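Long-range contacts in phosphoribosyl-AMP cyclohydrolase (Medicago truncatula, PDB 7BGN), which probably catalyses steps two and three of histidine biosynthesis, hydrolysing phosphoribosyl-ATP to phosphoribosyl-AMP and diphosphate and then hydrolytically opening the purine ring: residues G100-Y105 against N121-T126; L161-I166 against M198-L203; R167-E172 against M190-Y195. One frame throughout, in Å; residues are numbered along the deposited sequence.

Interaction 1: G100-Y105 against N121-T126; sequences GAETCY and NKLALT. With ZN (zinc ion), chain M.
Tyr105 and Ala124 mark the closest approach of the two backbones, with their CA atoms 5.9 Å apart. One backbone hydrogen bond joins the segments at this point: Ala124 N donates to Tyr105 O over 3.0 Å, with an N-H...O angle of 153° and the donor tilted 20° from the carbonyl plane. Beside that bond the CB atoms of Tyr105 and Ala124 meet at 4.3 Å, while the tyrosine ring leads away from 121-126 to the second subunit, where its hydroxyl is hydrogen-bonded to Ser85.

The contact joins the loop before strand 105-108 to the loop that leads into helix 127-141, with Thr126 at the N-cap position of that helix. Segment 100-105, part of the cyclohydrolase family region, also carries a ligand of a zinc site shared between subunits. Cys104 turns away from 121-126 and binds the zinc ion through SG at 2.5 Å; Cys97 and, from the second subunit, Cys81 add their sulfurs.

Leu123 supplies most of the apolar contact. Its CG stands anti to the carbonyl carbon (chi1 -75°), and the two methyls beyond it divide their work. CD1 rests on Glu102 at the root of the side chain, 3.8 Å from CB, whereas the glutamate's extended chain carries its carboxylate onward. CD2 turns to the neighbouring residues, lying 3.5 Å from Thr103 OG1 and 4.4 Å from Ala101 CB. The leucine and threonine side chains cross obliquely. Thr103 OG1 lies between its own backbone N and carbonyl carbon and accepts a weak hydrogen bond from Tyr105 N, 3.5 Å away.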
loop_
_atom_site.group_PDB
_atom_site.type_symbol
_atom_site.label_atom_id
_atom_site.label_comp_id
_atom_site.label_asym_id
_atom_site.label_seq_id
_atom_site.Cartn_x
_atom_site.Cartn_y
_atom_site.Cartn_z
ATOM N N GLY B 100 -13.914 12.369 -9.761
ATOM C CA GLY B 100 -13.020 13.278 -9.078
ATOM C C GLY B 100 -12.369 12.683 -7.853
ATOM O O GLY B 100 -11.467 13.312 -7.281
ATOM N N ALA B 101 -12.782 11.489 -7.437
ATOM C CA ALA B 101 -12.178 10.863 -6.273
ATOM C C ALA B 101 -10.738 10.467 -6.576
ATOM O O ALA B 101 -10.373 10.189 -7.722
ATOM C CB ALA B 101 -12.995 9.645 -5.841
ATOM N N GLU B 102 -9.912 10.471 -5.530
ATOM C CA GLU B 102 -8.494 10.174 -5.698
ATOM C C GLU B 102 -8.316 8.806 -6.346
ATOM O O GLU B 102 -7.603 8.668 -7.344
ATOM C CB GLU B 102 -7.793 10.264 -4.335
ATOM C CG GLU B 102 -6.275 10.393 -4.352
ATOM C CD GLU B 102 -5.719 10.911 -3.025
ATOM O OE1 GLU B 102 -5.428 10.091 -2.125
ATOM O OE2 GLU B 102 -5.585 12.145 -2.876
ATOM N N THR B 103 -8.994 7.793 -5.811
ATOM C CA THR B 103 -9.098 6.472 -6.412
ATOM C C THR B 103 -10.564 6.157 -6.690
ATOM O O THR B 103 -11.463 6.914 -6.323
ATOM C CB THR B 103 -8.482 5.396 -5.510
ATOM O OG1 THR B 103 -9.315 5.200 -4.360
ATOM C CG2 THR B 103 -7.123 5.823 -5.056
ATOM N N CYS B 104 -10.806 5.018 -7.343
ATOM C CA CYS B 104 -12.165 4.617 -7.681
ATOM C C CYS B 104 -12.873 3.897 -6.546
ATOM O O CYS B 104 -14.089 3.683 -6.634
ATOM C CB CYS B 104 -12.173 3.698 -8.909
ATOM S SG CYS B 104 -12.002 4.482 -10.523
ATOM N N TYR B 105 -12.163 3.533 -5.487
ATOM C CA TYR B 105 -12.723 2.672 -4.455
ATOM C C TYR B 105 -13.085 3.530 -3.249
ATOM O O TYR B 105 -12.233 3.844 -2.415
ATOM C CB TYR B 105 -11.729 1.571 -4.114
ATOM C CG TYR B 105 -11.468 0.645 -5.285
ATOM C CD1 TYR B 105 -10.490 0.935 -6.230
ATOM C CD2 TYR B 105 -12.211 -0.514 -5.452
ATOM C CE1 TYR B 105 -10.256 0.089 -7.295
ATOM C CE2 TYR B 105 -11.983 -1.364 -6.510
ATOM C CZ TYR B 105 -11.009 -1.058 -7.425
ATOM O OH TYR B 105 -10.799 -1.915 -8.469
ATOM N N ASN B 121 -19.468 7.778 2.114
ATOM C CA ASN B 121 -18.402 7.670 1.119
ATOM C C ASN B 121 -17.024 8.055 1.643
ATOM O O ASN B 121 -16.682 9.236 1.715
ATOM C CB ASN B 121 -18.722 8.532 -0.099
ATOM C CG ASN B 121 -19.742 7.899 -1.003
ATOM O OD1 ASN B 121 -20.317 6.859 -0.679
ATOM N ND2 ASN B 121 -19.969 8.517 -2.159
ATOM N N LYS B 122 -16.235 7.052 2.001
ATOM C CA LYS B 122 -14.853 7.243 2.409
ATOM C C LYS B 122 -13.953 6.464 1.464
ATOM O O LYS B 122 -14.328 5.391 0.986
ATOM C CB LYS B 122 -14.622 6.758 3.852
ATOM C CG LYS B 122 -14.875 5.250 4.037
ATOM C CD LYS B 122 -14.329 4.672 5.349
ATOM C CE LYS B 122 -14.697 3.188 5.494
ATOM N NZ LYS B 122 -14.116 2.556 6.714
ATOM N N LEU B 123 -12.769 7.002 1.181
ATOM C CA LEU B 123 -11.837 6.249 0.356
ATOM C C LEU B 123 -11.395 4.983 1.086
ATOM O O LEU B 123 -11.435 4.891 2.317
ATOM C CB LEU B 123 -10.601 7.077 -0.007
ATOM C CG LEU B 123 -10.713 8.172 -1.070
ATOM C CD1 LEU B 123 -9.415 8.935 -1.176
ATOM C CD2 LEU B 123 -11.051 7.593 -2.424
ATOM N N ALA B 124 -10.974 3.993 0.315
ATOM C CA ALA B 124 -10.327 2.836 0.913
ATOM C C ALA B 124 -8.908 3.244 1.273
ATOM O O ALA B 124 -8.148 3.673 0.402
ATOM C CB ALA B 124 -10.326 1.646 -0.046
ATOM N N LEU B 125 -8.565 3.165 2.551
ATOM C CA LEU B 125 -7.237 3.543 3.014
ATOM C C LEU B 125 -6.618 2.414 3.825
ATOM O O LEU B 125 -7.302 1.743 4.605
ATOM C CB LEU B 125 -7.280 4.809 3.864
ATOM C CG LEU B 125 -7.865 6.038 3.178
ATOM C CD1 LEU B 125 -7.935 7.195 4.143
ATOM C CD2 LEU B 125 -7.081 6.409 1.915
ATOM N N THR B 126 -5.325 2.204 3.637
ATOM C CA THR B 126 -4.602 1.337 4.544
ATOM C C THR B 126 -4.184 2.125 5.784
ATOM O O THR B 126 -4.362 3.343 5.863
ATOM C CB THR B 126 -3.403 0.717 3.835
ATOM O OG1 THR B 126 -2.733 1.707 3.036
ATOM C CG2 THR B 126 -3.870 -0.407 2.956
HETATM ZN ZN ZN M . -14.098 5.549 -11.301
#

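Interaction 2: L161-I166 against M198-L203; sequences LLCSKI and MVLLAL
Leu162 projects from one helix onto Val199, Leu200 and Leu203 of the other, and its two methyls part to meet them. CG lies anti to the backbone N (chi1 177°), which carries the branch toward helix 183-203. CD1 comes at a slant against Val199, 3.7 Å from its CB and equally near CG1. CD2 lies 3.6 Å from Leu200 N and meets Leu203 tip to tip, 3.7 Å from Leu203 CD1. Shortening Leu162 to an alanine removes both methyls and would probably open a gap before Val199, Leu200 and Leu203, leaving those side chains freer to shift.

One turn further along, Ile166 directs CG1 anti to its carbonyl carbon (chi1 -67°) with CD1 fully extended beyond it. The Ile166 and Leu200 side chains cross at about a right angle, with Ile166 CD1 3.8 Å from Leu200 CD1. Cys163 approaches the same leucine methyl with SG at 4.2 Å. Leu162 thus meets Leu200 near its base, Cys163 at CD1, and Ile166 at both.

The helix segments run roughly antiparallel, at 142° with axes 10.3 Å apart, and belong to the all-helical pyrophosphohydrolase domain of the MazG clan. Leu155 and Leu156 of helix 151-156 extend the apolar layer around Leu162, Val199 and Leu203, while Thr186 and Leu177 of the second subunit pack on Leu200 and Cys163. With no hydrogen bond across it, the contact is held by buried hydrocarbon and one sulfur, so its selectivity probably rests on the fit of the branched side chains.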
loop_
_atom_site.group_PDB
_atom_site.type_symbol
_atom_site.label_atom_id
_atom_site.label_comp_id
_atom_site.label_asym_id
_atom_site.label_seq_id
_atom_site.Cartn_x
_atom_site.Cartn_y
_atom_site.Cartn_z
ATOM N N LEU B 161 5.240 21.799 22.175
ATOM C CA LEU B 161 4.890 20.492 22.718
ATOM C C LEU B 161 5.064 19.397 21.681
ATOM O O LEU B 161 5.631 18.343 21.979
ATOM C CB LEU B 161 3.457 20.512 23.244
ATOM C CG LEU B 161 2.856 19.166 23.637
ATOM C CD1 LEU B 161 3.602 18.557 24.803
ATOM C CD2 LEU B 161 1.393 19.339 24.007
ATOM N N LEU B 162 4.590 19.634 20.456
ATOM C CA LEU B 162 4.691 18.623 19.405
ATOM C C LEU B 162 6.145 18.260 19.149
ATOM O O LEU B 162 6.514 17.078 19.127
ATOM C CB LEU B 162 4.033 19.140 18.123
ATOM C CG LEU B 162 4.113 18.245 16.881
ATOM C CD1 LEU B 162 3.382 16.939 17.109
ATOM C CD2 LEU B 162 3.553 18.953 15.676
ATOM N N CYS B 163 6.996 19.277 19.004
ATOM C CA CYS B 163 8.403 19.036 18.728
ATOM C C CYS B 163 9.089 18.370 19.908
ATOM O O CYS B 163 9.969 17.520 19.720
ATOM C CB CYS B 163 9.088 20.341 18.368
ATOM S SG CYS B 163 8.620 20.895 16.751
ATOM N N SER B 164 8.711 18.747 21.133
ATOM C CA SER B 164 9.286 18.086 22.298
ATOM C C SER B 164 8.941 16.606 22.320
ATOM O O SER B 164 9.774 15.775 22.696
ATOM C CB SER B 164 8.815 18.762 23.578
ATOM O OG SER B 164 9.781 19.710 24.002
ATOM N N LYS B 165 7.722 16.255 21.907
ATOM C CA LYS B 165 7.313 14.855 21.910
ATOM C C LYS B 165 8.043 14.062 20.843
ATOM O O LYS B 165 8.377 12.887 21.056
ATOM C CB LYS B 165 5.803 14.741 21.720
ATOM C CG LYS B 165 4.978 15.284 22.884
ATOM C CD LYS B 165 5.347 14.634 24.212
ATOM C CE LYS B 165 4.349 15.018 25.300
ATOM N NZ LYS B 165 4.855 14.774 26.687
ATOM N N ILE B 166 8.291 14.683 19.684
ATOM C CA ILE B 166 9.020 14.002 18.615
ATOM C C ILE B 166 10.433 13.674 19.072
ATOM O O ILE B 166 10.878 12.524 18.975
ATOM C CB ILE B 166 9.039 14.858 17.335
ATOM C CG1 ILE B 166 7.645 14.990 16.725
ATOM C CG2 ILE B 166 9.994 14.275 16.329
ATOM C CD1 ILE B 166 7.620 15.864 15.467
ATOM N N MET B 198 3.746 12.675 12.023
ATOM C CA MET B 198 2.692 12.957 11.056
ATOM C C MET B 198 1.849 14.158 11.452
ATOM O O MET B 198 1.271 14.806 10.576
ATOM C CB MET B 198 1.828 11.715 10.858
ATOM C CG MET B 198 2.569 10.688 10.038
ATOM S SD MET B 198 1.890 9.040 10.072
ATOM C CE MET B 198 0.454 9.239 9.022
ATOM N N VAL B 199 1.785 14.477 12.744
ATOM C CA VAL B 199 1.156 15.727 13.159
ATOM C C VAL B 199 2.000 16.913 12.696
ATOM O O VAL B 199 1.466 17.952 12.282
ATOM C CB VAL B 199 0.925 15.725 14.684
ATOM C CG1 VAL B 199 0.281 17.012 15.143
ATOM C CG2 VAL B 199 0.056 14.547 15.080
ATOM N N LEU B 200 3.329 16.778 12.758
ATOM C CA LEU B 200 4.203 17.794 12.179
ATOM C C LEU B 200 4.064 17.853 10.660
ATOM O O LEU B 200 4.124 18.937 10.068
ATOM C CB LEU B 200 5.653 17.530 12.585
ATOM C CG LEU B 200 6.685 18.554 12.094
ATOM C CD1 LEU B 200 7.707 18.838 13.163
ATOM C CD2 LEU B 200 7.396 18.055 10.842
ATOM N N LEU B 201 3.925 16.699 10.004
ATOM C CA LEU B 201 3.686 16.711 8.567
ATOM C C LEU B 201 2.399 17.451 8.231
ATOM O O LEU B 201 2.354 18.239 7.278
ATOM C CB LEU B 201 3.636 15.286 8.033
ATOM C CG LEU B 201 4.953 14.526 8.097
ATOM C CD1 LEU B 201 4.829 13.183 7.387
ATOM C CD2 LEU B 201 6.088 15.350 7.508
ATOM N N ALA B 202 1.342 17.221 9.010
ATOM C CA ALA B 202 0.083 17.903 8.744
ATOM C C ALA B 202 0.223 19.407 8.951
ATOM O O ALA B 202 -0.385 20.197 8.218
ATOM C CB ALA B 202 -1.026 17.324 9.616
ATOM N N LEU B 203 1.026 19.823 9.936
ATOM C CA LEU B 203 1.263 21.250 10.141
ATOM C C LEU B 203 1.984 21.876 8.952
ATOM O O LEU B 203 1.730 23.033 8.606
ATOM C CB LEU B 203 2.068 21.496 11.420
ATOM C CG LEU B 203 1.281 21.588 12.725
ATOM C CD1 LEU B 203 2.197 21.935 13.897
ATOM C CD2 LEU B 203 0.182 22.623 12.601
#

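Interaction 3: R167-E172 against M190-Y195; sequences REEANE and MADVLY. With ZN (zinc ion), chain O; AMP (adenosine monophosphate), chain P.
The acidic metal site of the MazG-type pyrophosphohydrolase domain bridges helices 159-178 and 183-203, and Glu169, Glu172 and Asp192 meet at its zinc ion. The helix segments are close to antiparallel, at 158° with axes 8.5 Å apart. Glu169 grips the metal with both carboxylate oxygens, OE1 at 2.0 Å and OE2 at 2.2 Å. Its chain is bent at chi2 (-70°), which folds the carboxylate back to the ion instead of carrying it past. Glu172, one turn later and extended beyond CG, adds OE1 at 2.1 Å. From the facing helix Asp192 gives OD2, also 2.1 Å from the zinc. The carboxylate planes of Glu169 and Asp192 are 73° apart, so the groups do not lie flat on each other. Glu189 provides the remaining protein ligand.

Next to the metal site the helices also touch through Val193, whose CG2 lies 3.4 Å from the carbonyl O of Glu169 and also packs on the glutamate CB.

The other oxygen of Asp192, OD1, forms a salt bridge with Arg218 of the second subunit, a residue that also hydrogen-bonds the bound AMP. Tyr195, one turn beyond Asp192, lays a ring face against the adenine, with AMP C4 3.5 Å above the ring plane and offset toward its rim; Tyr195 OH is hydrogen-bonded to Thr152. Ligands from both helices reach one ion, which pins the helices together and probably lets the acidic groups pack closely, while Asp192 ties this metal centre to the nucleotide pocket.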
loop_
_atom_site.group_PDB
_atom_site.type_symbol
_atom_site.label_atom_id
_atom_site.label_comp_id
_atom_site.label_asym_id
_atom_site.label_seq_id
_atom_site.Cartn_x
_atom_site.Cartn_y
_atom_site.Cartn_z
ATOM N N ARG B 167 11.134 14.665 19.645
ATOM C CA ARG B 167 12.500 14.427 20.105
ATOM C C ARG B 167 12.523 13.391 21.221
ATOM O O ARG B 167 13.384 12.503 21.241
ATOM C CB ARG B 167 13.141 15.729 20.576
ATOM C CG ARG B 167 13.432 16.731 19.465
ATOM C CD ARG B 167 14.279 17.873 19.988
ATOM N NE ARG B 167 14.600 18.842 18.952
ATOM C CZ ARG B 167 13.917 19.964 18.766
ATOM N NH1 ARG B 167 12.885 20.248 19.549
ATOM N NH2 ARG B 167 14.268 20.804 17.805
ATOM N N GLU B 168 11.558 13.469 22.133
ATOM C CA GLU B 168 11.481 12.520 23.234
ATOM C C GLU B 168 11.207 11.114 22.731
ATOM O O GLU B 168 11.841 10.153 23.183
ATOM C CB GLU B 168 10.397 12.973 24.203
ATOM C CG GLU B 168 9.905 11.933 25.157
ATOM C CD GLU B 168 8.666 12.406 25.896
ATOM O OE1 GLU B 168 8.396 13.630 25.905
ATOM O OE2 GLU B 168 7.960 11.549 26.463
ATOM N N GLU B 169 10.271 10.971 21.793
ATOM C CA GLU B 169 9.953 9.641 21.294
ATOM C C GLU B 169 11.072 9.076 20.427
ATOM O O GLU B 169 11.338 7.866 20.458
ATOM C CB GLU B 169 8.608 9.654 20.564
ATOM C CG GLU B 169 7.381 9.747 21.496
ATOM C CD GLU B 169 7.171 8.457 22.298
ATOM O OE1 GLU B 169 8.001 7.536 22.192
ATOM O OE2 GLU B 169 6.153 8.302 22.993
ATOM N N ALA B 170 11.744 9.925 19.651
ATOM C CA ALA B 170 12.909 9.448 18.912
ATOM C C ALA B 170 13.984 8.964 19.871
ATOM O O ALA B 170 14.699 8.002 19.580
ATOM C CB ALA B 170 13.451 10.545 17.998
ATOM N N ASN B 171 14.112 9.628 21.020
ATOM C CA ASN B 171 15.030 9.162 22.049
ATOM C C ASN B 171 14.657 7.766 22.516
ATOM O O ASN B 171 15.513 6.878 22.601
ATOM C CB ASN B 171 15.023 10.123 23.234
ATOM C CG ASN B 171 16.001 9.723 24.296
ATOM O OD1 ASN B 171 17.064 9.182 23.997
ATOM N ND2 ASN B 171 15.646 9.967 25.555
ATOM N N GLU B 172 13.365 7.548 22.793
ATOM C CA GLU B 172 12.919 6.272 23.342
ATOM C C GLU B 172 13.158 5.131 22.363
ATOM O O GLU B 172 13.534 4.025 22.770
ATOM C CB GLU B 172 11.438 6.352 23.700
ATOM C CG GLU B 172 11.117 7.115 24.957
ATOM C CD GLU B 172 9.635 7.474 25.054
ATOM O OE1 GLU B 172 8.800 6.935 24.261
ATOM O OE2 GLU B 172 9.307 8.313 25.926
ATOM N N MET B 190 8.444 2.980 17.709
ATOM C CA MET B 190 8.443 3.457 16.331
ATOM C C MET B 190 7.075 4.003 15.947
ATOM O O MET B 190 6.973 4.988 15.210
ATOM C CB MET B 190 8.863 2.334 15.383
ATOM C CG MET B 190 8.932 2.727 13.910
ATOM S SD MET B 190 10.106 4.048 13.575
ATOM C CE MET B 190 9.677 4.506 11.899
ATOM N N ALA B 191 6.010 3.366 16.433
ATOM C CA ALA B 191 4.673 3.889 16.198
ATOM C C ALA B 191 4.511 5.260 16.832
ATOM O O ALA B 191 3.881 6.158 16.254
ATOM C CB ALA B 191 3.640 2.920 16.757
ATOM N N ASP B 192 5.078 5.434 18.026
ATOM C CA ASP B 192 5.030 6.718 18.707
ATOM C C ASP B 192 5.718 7.803 17.888
ATOM O O ASP B 192 5.204 8.920 17.757
ATOM C CB ASP B 192 5.707 6.596 20.070
ATOM C CG ASP B 192 4.936 5.747 21.047
ATOM O OD1 ASP B 192 3.880 5.209 20.663
ATOM O OD2 ASP B 192 5.403 5.599 22.200
ATOM N N VAL B 193 6.880 7.485 17.322
ATOM C CA VAL B 193 7.593 8.464 16.514
ATOM C C VAL B 193 6.779 8.814 15.280
ATOM O O VAL B 193 6.643 9.989 14.916
ATOM C CB VAL B 193 8.985 7.917 16.151
ATOM C CG1 VAL B 193 9.661 8.779 15.092
ATOM C CG2 VAL B 193 9.833 7.835 17.408
ATOM N N LEU B 194 6.199 7.795 14.639
ATOM C CA LEU B 194 5.439 7.992 13.411
ATOM C C LEU B 194 4.241 8.912 13.635
ATOM O O LEU B 194 3.982 9.813 12.825
ATOM C CB LEU B 194 4.977 6.640 12.889
ATOM C CG LEU B 194 5.761 6.066 11.719
ATOM C CD1 LEU B 194 5.155 4.730 11.280
ATOM C CD2 LEU B 194 5.805 7.042 10.571
ATOM N N TYR B 195 3.496 8.699 14.725
ATOM C CA TYR B 195 2.292 9.483 14.947
ATOM C C TYR B 195 2.623 10.961 15.108
ATOM O O TYR B 195 2.091 11.819 14.394
ATOM C CB TYR B 195 1.556 8.978 16.184
ATOM C CG TYR B 195 0.506 9.959 16.658
ATOM C CD1 TYR B 195 -0.708 10.080 15.990
ATOM C CD2 TYR B 195 0.747 10.805 17.734
ATOM C CE1 TYR B 195 -1.667 10.993 16.410
ATOM C CE2 TYR B 195 -0.201 11.722 18.153
ATOM C CZ TYR B 195 -1.405 11.812 17.492
ATOM O OH TYR B 195 -2.347 12.724 17.921
HETATM ZN ZN ZN O . 6.970 6.316 23.327
HETATM P P AMP P . -7.075 11.996 19.371
HETATM O O1P AMP P . -8.578 11.850 19.194
HETATM O O2P AMP P . -6.535 13.189 18.615
HETATM O O3P AMP P . -6.655 11.926 20.830
HETATM O "O5'" AMP P . -6.481 10.686 18.678
HETATM C "C5'" AMP P . -6.876 10.309 17.366
HETATM C "C4'" AMP P . -6.066 9.152 16.832
HETATM O "O4'" AMP P . -4.656 9.463 16.897
HETATM C "C3'" AMP P . -6.181 7.850 17.612
HETATM O "O3'" AMP P . -7.353 7.117 17.304
HETATM C "C2'" AMP P . -4.898 7.116 17.244
HETATM O "O2'" AMP P . -5.043 6.458 15.999
HETATM C "C1'" AMP P . -3.914 8.271 17.057
HETATM N N9 AMP P . -2.978 8.396 18.188
HETATM C C8 AMP P . -3.100 9.193 19.298
HETATM N N7 AMP P . -2.091 9.083 20.128
HETATM C C5 AMP P . -1.250 8.162 19.526
HETATM C C6 AMP P . -0.009 7.620 19.910
HETATM N N6 AMP P . 0.622 7.947 21.034
HETATM N N1 AMP P . 0.560 6.717 19.077
HETATM C C2 AMP P . -0.079 6.394 17.945
HETATM N N3 AMP P . -1.243 6.839 17.484
HETATM C C4 AMP P . -1.784 7.729 18.328
#

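Overall arrangement
Interactions 2 and 3 are successive levels of one helix pair, 159-178 and 183-203: their segments adjoin in sequence and their centres are 10 Å apart. The apolar level of interaction 2 thus continues into the metal level of interaction 3, with bound AMP beside both, about 7 Å from the side chain of Val199. Interaction 1 precedes them in the chain and stands apart, its centre 26 Å from that of interaction 2 and 29 Å from that of interaction 3; its segment 100-105 carries Cys104, a ligand of a separate zinc site. All three contacts touch the second subunit, which adds Cys81 to that zinc site and Arg218 at the AMP of interaction 3.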